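Local coordinates for Tlr1789 protein (Thermosynechococcus elongatus, PDB 2X8X), which is an Omp85-family outer-membrane protein whose N-terminal periplasmic POTRA domains, the part in this chain, probably receive and guide polypeptides bound for the membrane, at residues P77-V82 / G143-Q148; N96-P101 / I116-T121. One frame throughout, in Å; residues are numbered along the deposited sequence.

Interaction 1 of 2, residues P77-V82 / G143-Q148; sequences PVLRAV and GVVTLQ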
loop_
_atom_site.group_PDB
_atom_site.type_symbol
_atom_site.label_atom_id
_atom_site.label_comp_id
_atom_site.label_asym_id
_atom_site.label_seq_id
_atom_site.Cartn_x
_atom_site.Cartn_y
_atom_site.Cartn_z
ATOM N N PRO A 77 5.962 14.418 -11.115
ATOM C CA PRO A 77 5.041 15.175 -11.971
ATOM C C PRO A 77 3.894 15.716 -11.136
ATOM O O PRO A 77 3.637 15.216 -10.017
ATOM C CB PRO A 77 4.426 14.095 -12.890
ATOM C CG PRO A 77 5.241 12.846 -12.714
ATOM C CD PRO A 77 5.997 12.961 -11.426
ATOM N N VAL A 78 3.175 16.704 -11.665
ATOM C CA VAL A 78 1.912 17.124 -11.068
ATOM C C VAL A 78 0.952 15.922 -11.155
ATOM O O VAL A 78 0.860 15.265 -12.191
ATOM C CB VAL A 78 1.313 18.368 -11.748
ATOM C CG1 VAL A 78 -0.112 18.641 -11.249
ATOM C CG2 VAL A 78 2.177 19.614 -11.397
ATOM N N LEU A 79 0.295 15.616 -10.052
ATOM C CA LEU A 79 -0.600 14.469 -10.034
ATOM C C LEU A 79 -1.906 14.731 -10.788
ATOM O O LEU A 79 -2.655 15.684 -10.450
ATOM C CB LEU A 79 -0.904 14.100 -8.546
ATOM C CG LEU A 79 -1.857 12.902 -8.395
ATOM C CD1 LEU A 79 -1.181 11.592 -8.952
ATOM C CD2 LEU A 79 -2.256 12.699 -6.948
ATOM N N ARG A 80 -2.216 13.891 -11.784
ATOM C CA ARG A 80 -3.452 14.071 -12.568
ATOM C C ARG A 80 -4.544 13.023 -12.302
ATOM O O ARG A 80 -5.734 13.280 -12.544
ATOM C CB ARG A 80 -3.154 13.998 -14.067
ATOM C CG ARG A 80 -2.139 15.020 -14.525
ATOM C CD ARG A 80 -2.617 16.444 -14.297
ATOM N NE ARG A 80 -1.551 17.364 -14.727
ATOM C CZ ARG A 80 -1.634 18.674 -14.606
ATOM N NH1 ARG A 80 -2.714 19.219 -14.030
ATOM N NH2 ARG A 80 -0.618 19.414 -15.008
ATOM N N ALA A 81 -4.149 11.843 -11.842
ATOM C CA ALA A 81 -5.129 10.770 -11.614
ATOM C C ALA A 81 -4.486 9.649 -10.859
ATOM O O ALA A 81 -3.220 9.428 -10.929
ATOM C CB ALA A 81 -5.671 10.181 -13.021
ATOM N N VAL A 82 -5.336 8.908 -10.110
ATOM C CA VAL A 82 -4.822 7.684 -9.461
ATOM C C VAL A 82 -5.826 6.623 -9.887
ATOM O O VAL A 82 -7.010 6.862 -9.768
ATOM C CB VAL A 82 -4.805 7.775 -7.936
ATOM C CG1 VAL A 82 -4.229 6.452 -7.298
ATOM C CG2 VAL A 82 -3.972 9.026 -7.483
ATOM N N GLY A 143 1.726 11.992 -14.997
ATOM C CA GLY A 143 1.084 12.390 -13.712
ATOM C C GLY A 143 -0.019 11.421 -13.319
ATOM O O GLY A 143 -0.830 11.722 -12.484
ATOM N N VAL A 144 -0.115 10.308 -14.040
ATOM C CA VAL A 144 -1.070 9.246 -13.690
ATOM C C VAL A 144 -0.371 8.170 -12.862
ATOM O O VAL A 144 0.678 7.600 -13.310
ATOM C CB VAL A 144 -1.718 8.625 -14.965
ATOM C CG1 VAL A 144 -2.651 7.425 -14.546
ATOM C CG2 VAL A 144 -2.537 9.683 -15.715
ATOM N N VAL A 145 -0.916 7.900 -11.677
ATOM C CA VAL A 145 -0.390 6.909 -10.740
ATOM C C VAL A 145 -1.292 5.636 -10.758
ATOM O O VAL A 145 -2.539 5.714 -10.722
ATOM C CB VAL A 145 -0.235 7.507 -9.291
ATOM C CG1 VAL A 145 0.238 6.425 -8.207
ATOM C CG2 VAL A 145 0.824 8.631 -9.278
ATOM N N THR A 146 -0.634 4.483 -10.875
ATOM C CA THR A 146 -1.320 3.182 -10.848
ATOM C C THR A 146 -0.895 2.406 -9.597
ATOM O O THR A 146 0.299 2.257 -9.329
ATOM C CB THR A 146 -0.950 2.311 -12.123
ATOM O OG1 THR A 146 -1.335 3.049 -13.307
ATOM C CG2 THR A 146 -1.662 0.978 -12.080
ATOM N N LEU A 147 -1.909 1.983 -8.858
ATOM C CA LEU A 147 -1.820 1.116 -7.699
ATOM C C LEU A 147 -2.481 -0.275 -7.974
ATOM O O LEU A 147 -3.375 -0.403 -8.835
ATOM C CB LEU A 147 -2.614 1.803 -6.585
ATOM C CG LEU A 147 -2.225 3.207 -6.209
ATOM C CD1 LEU A 147 -3.154 3.621 -5.093
ATOM C CD2 LEU A 147 -0.789 3.163 -5.707
ATOM N N GLN A 148 -2.058 -1.289 -7.213
ATOM C CA GLN A 148 -2.667 -2.610 -7.230
ATOM C C GLN A 148 -3.220 -2.840 -5.879
ATOM O O GLN A 148 -2.584 -2.425 -4.890
ATOM C CB GLN A 148 -1.589 -3.661 -7.452
ATOM C CG GLN A 148 -0.812 -3.469 -8.744
ATOM C CD GLN A 148 0.290 -4.545 -8.908
ATOM O OE1 GLN A 148 1.451 -4.204 -9.059
ATOM N NE2 GLN A 148 -0.057 -5.802 -8.761
#
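With CG anti to the backbone N (chi1 179°), Leu79 swings its CD1 methyl across to Val145. The two methyls meet at 3.6 Å between Leu79 CD1 and Val145 CG2, the side chains crossing at about a right angle. Farther along, CG1 of Val82 lies on the CD1 branch of Leu147 at 3.7 Å. On the other face of the sheet Ala81 CB and Val144 CG2 pair more loosely.

The backbones run parallel from the start of the strands, Ala81 matched with Val144 and Val82 with Val145. Arg80 N gives a short, nearly straight bond to Gly143 O (2.7 Å), and Ala81 N adds a weak second one to the same oxygen. The carbonyl just before strand 144-150 thus takes one firm bond and one weak one from successive amides, where residues 77-80 turn into the strand. Val145 N then bonds to Ala81 O at 2.9 Å, with an N-H...O angle of 177°. Gly143 fits closely under the incoming loop: its CA touches Pro77 CB and makes a CA-H...O contact with Val78 O at 3.3 Å. With phi at +98° and no side chain, Gly143 lets the loop come down directly on its CA. The Arg80 chain bends at chi2, which lays one face of its guanidinium over CG1 of Val78.

This is the pairing of the first and last strands of a POTRA domain, in its three-stranded mixed sheet. Strand 144-150 is the middle strand, flanked on its other side by strand 132-139. The face carrying Val82, Val145 and Leu147 is covered by two helices: Val95 and Phe99 come from helix 92-99, Leu112 and Ile119 from helix 109-125.

Interaction 2 of 2, residues N96-P101 / I116-T121; sequences NEIFAP and IEKINT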
loop_
_atom_site.group_PDB
_atom_site.type_symbol
_atom_site.label_atom_id
_atom_site.label_comp_id
_atom_site.label_asym_id
_atom_site.label_seq_id
_atom_site.Cartn_x
_atom_site.Cartn_y
_atom_site.Cartn_z
ATOM N N ASN A 96 -10.891 7.789 -6.407
ATOM C CA ASN A 96 -10.876 9.194 -6.898
ATOM C C ASN A 96 -11.175 10.146 -5.761
ATOM O O ASN A 96 -10.525 11.195 -5.594
ATOM C CB ASN A 96 -11.898 9.468 -8.029
ATOM C CG ASN A 96 -11.592 8.723 -9.336
ATOM O OD1 ASN A 96 -12.500 8.496 -10.174
ATOM N ND2 ASN A 96 -10.344 8.342 -9.537
ATOM N N GLU A 97 -12.157 9.781 -4.947
ATOM C CA GLU A 97 -12.467 10.583 -3.755
ATOM C C GLU A 97 -11.306 10.637 -2.716
ATOM O O GLU A 97 -10.958 11.704 -2.203
ATOM C CB GLU A 97 -13.768 10.043 -3.189
ATOM C CG GLU A 97 -14.116 10.382 -1.764
ATOM C CD GLU A 97 -15.327 9.541 -1.288
ATOM O OE1 GLU A 97 -15.978 8.853 -2.150
ATOM O OE2 GLU A 97 -15.624 9.577 -0.063
ATOM N N ILE A 98 -10.702 9.503 -2.372
ATOM C CA ILE A 98 -9.513 9.518 -1.466
ATOM C C ILE A 98 -8.380 10.458 -1.921
ATOM O O ILE A 98 -7.852 11.257 -1.133
ATOM C CB ILE A 98 -8.972 8.045 -1.224
ATOM C CG1 ILE A 98 -9.985 7.279 -0.399
ATOM C CG2 ILE A 98 -7.518 8.018 -0.598
ATOM C CD1 ILE A 98 -9.777 5.747 -0.525
ATOM N N PHE A 99 -8.096 10.445 -3.212
ATOM C CA PHE A 99 -6.976 11.152 -3.736
ATOM C C PHE A 99 -7.331 12.542 -4.303
ATOM O O PHE A 99 -6.405 13.298 -4.536
ATOM C CB PHE A 99 -6.142 10.288 -4.749
ATOM C CG PHE A 99 -5.445 9.109 -4.115
ATOM C CD1 PHE A 99 -6.053 7.855 -4.111
ATOM C CD2 PHE A 99 -4.197 9.224 -3.504
ATOM C CE1 PHE A 99 -5.432 6.748 -3.510
ATOM C CE2 PHE A 99 -3.589 8.125 -2.947
ATOM C CZ PHE A 99 -4.205 6.873 -2.943
ATOM N N ALA A 100 -8.620 12.898 -4.467
ATOM C CA ALA A 100 -9.023 14.276 -4.941
ATOM C C ALA A 100 -8.210 15.451 -4.365
ATOM O O ALA A 100 -7.851 16.358 -5.149
ATOM C CB ALA A 100 -10.592 14.543 -4.783
ATOM N N PRO A 101 -7.894 15.456 -3.021
ATOM C CA PRO A 101 -7.196 16.661 -2.526
ATOM C C PRO A 101 -5.774 16.871 -3.100
ATOM O O PRO A 101 -5.217 17.993 -3.042
ATOM C CB PRO A 101 -7.128 16.444 -1.014
ATOM C CG PRO A 101 -8.457 15.587 -0.679
ATOM C CD PRO A 101 -8.419 14.609 -1.905
ATOM N N ILE A 116 -2.769 5.653 0.451
ATOM C CA ILE A 116 -2.680 4.198 0.428
ATOM C C ILE A 116 -3.159 3.699 1.774
ATOM O O ILE A 116 -3.981 2.752 1.849
ATOM C CB ILE A 116 -1.229 3.721 0.127
ATOM C CG1 ILE A 116 -0.903 4.005 -1.338
ATOM C CG2 ILE A 116 -1.084 2.246 0.459
ATOM C CD1 ILE A 116 0.531 3.671 -1.675
ATOM N N GLU A 117 -2.785 4.409 2.851
ATOM C CA GLU A 117 -3.291 4.020 4.183
ATOM C C GLU A 117 -4.815 4.187 4.328
ATOM O O GLU A 117 -5.457 3.397 5.016
ATOM C CB GLU A 117 -2.602 4.738 5.343
ATOM C CG GLU A 117 -1.141 4.333 5.543
ATOM C CD GLU A 117 -0.855 2.789 5.262
ATOM O OE1 GLU A 117 -1.551 1.870 5.821
ATOM O OE2 GLU A 117 0.108 2.489 4.483
ATOM N N LYS A 118 -5.388 5.193 3.678
ATOM C CA LYS A 118 -6.855 5.318 3.634
ATOM C C LYS A 118 -7.501 4.154 2.922
ATOM O O LYS A 118 -8.612 3.705 3.274
ATOM C CB LYS A 118 -7.233 6.631 2.934
ATOM C CG LYS A 118 -7.182 7.803 3.990
ATOM C CD LYS A 118 -7.580 9.118 3.303
ATOM C CE LYS A 118 -6.374 9.595 2.402
ATOM N NZ LYS A 118 -5.396 10.700 2.815
ATOM N N ILE A 119 -6.857 3.669 1.874
ATOM C CA ILE A 119 -7.457 2.493 1.177
ATOM C C ILE A 119 -7.442 1.248 2.121
ATOM O O ILE A 119 -8.430 0.510 2.234
ATOM C CB ILE A 119 -6.708 2.218 -0.131
ATOM C CG1 ILE A 119 -7.038 3.257 -1.194
ATOM C CG2 ILE A 119 -7.008 0.784 -0.614
ATOM C CD1 ILE A 119 -6.001 3.126 -2.418
ATOM N N ASN A 120 -6.321 1.005 2.771
ATOM C CA ASN A 120 -6.162 -0.198 3.649
ATOM C C ASN A 120 -7.097 -0.075 4.818
ATOM O O ASN A 120 -7.624 -1.078 5.296
ATOM C CB ASN A 120 -4.723 -0.325 4.147
ATOM C CG ASN A 120 -3.730 -0.613 3.004
ATOM O OD1 ASN A 120 -4.135 -1.086 1.927
ATOM N ND2 ASN A 120 -2.432 -0.348 3.235
ATOM N N THR A 121 -7.354 1.169 5.266
ATOM C CA THR A 121 -8.339 1.394 6.319
ATOM C C THR A 121 -9.752 1.145 5.803
ATOM O O THR A 121 -10.560 0.561 6.506
ATOM C CB THR A 121 -8.239 2.833 6.937
ATOM O OG1 THR A 121 -6.931 2.997 7.473
ATOM C CG2 THR A 121 -9.243 3.024 8.036
#
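Ile98 meets helix 109-125 with both branches, each on a different residue. Its CG2 methyl rests against the aliphatic part of Lys118, 3.6 Å from Lys118 CE and scarcely farther from Lys118 CB, while the two side chains slide past each other in opposite directions. A bend at chi3 (-75°) turns CE of the lysine back over that methyl, so that CB, CD and CE all lie along it. The longer branch of Ile98 leads to Ile119: CD1 of Ile98 lies 3.8 Å from CG1 of Ile119, with the side chains at about a right angle.

Phe99 presents the rim of its ring. Ile119 CD1 comes in at the edge, in the ring plane, 3.8 Å from Phe99 CE1, and the ring reaches on until CZ is 3.9 Å from the backbone N of Ile116. One ring face is taken by CG2 of Ile98, 3.7 Å above the plane and offset toward the rim, so this methyl lies between phenyl ring and lysine chain.

The two helices are those of the POTRA fold, which pack side by side on one face of its small sheet; here no hydrogen bond joins the two segments. Phe99 and Ile119, which also cross at about a right angle, both continue inward onto Leu147 of strand 144-150. Ile116, whose CB points away from 96-101, packs on Val133 and Pro137 of strand 132-139.

In the fold
Both interactions belong to the middle of the three POTRA domains in this chain, their centres about 13 Å apart. Interaction 1 pairs strands 81-85 and 144-150, the first and last of the domain; interaction 2 joins helices 92-99 and 109-125, which come between those strands in the sequence. The layers meet directly: Val82 CG2 lies 3.7 Å from Phe99 CG, and Leu147 CD1 is 3.9 Å from Ile119 CD1, so sheet and helix pair share one hydrophobic core. Interaction 1 lies by the entry from the preceding domain, and strand 144-150 then runs across the domain toward the link to the next, consistent with a unit in a string of POTRA domains ahead of an Omp85 barrel.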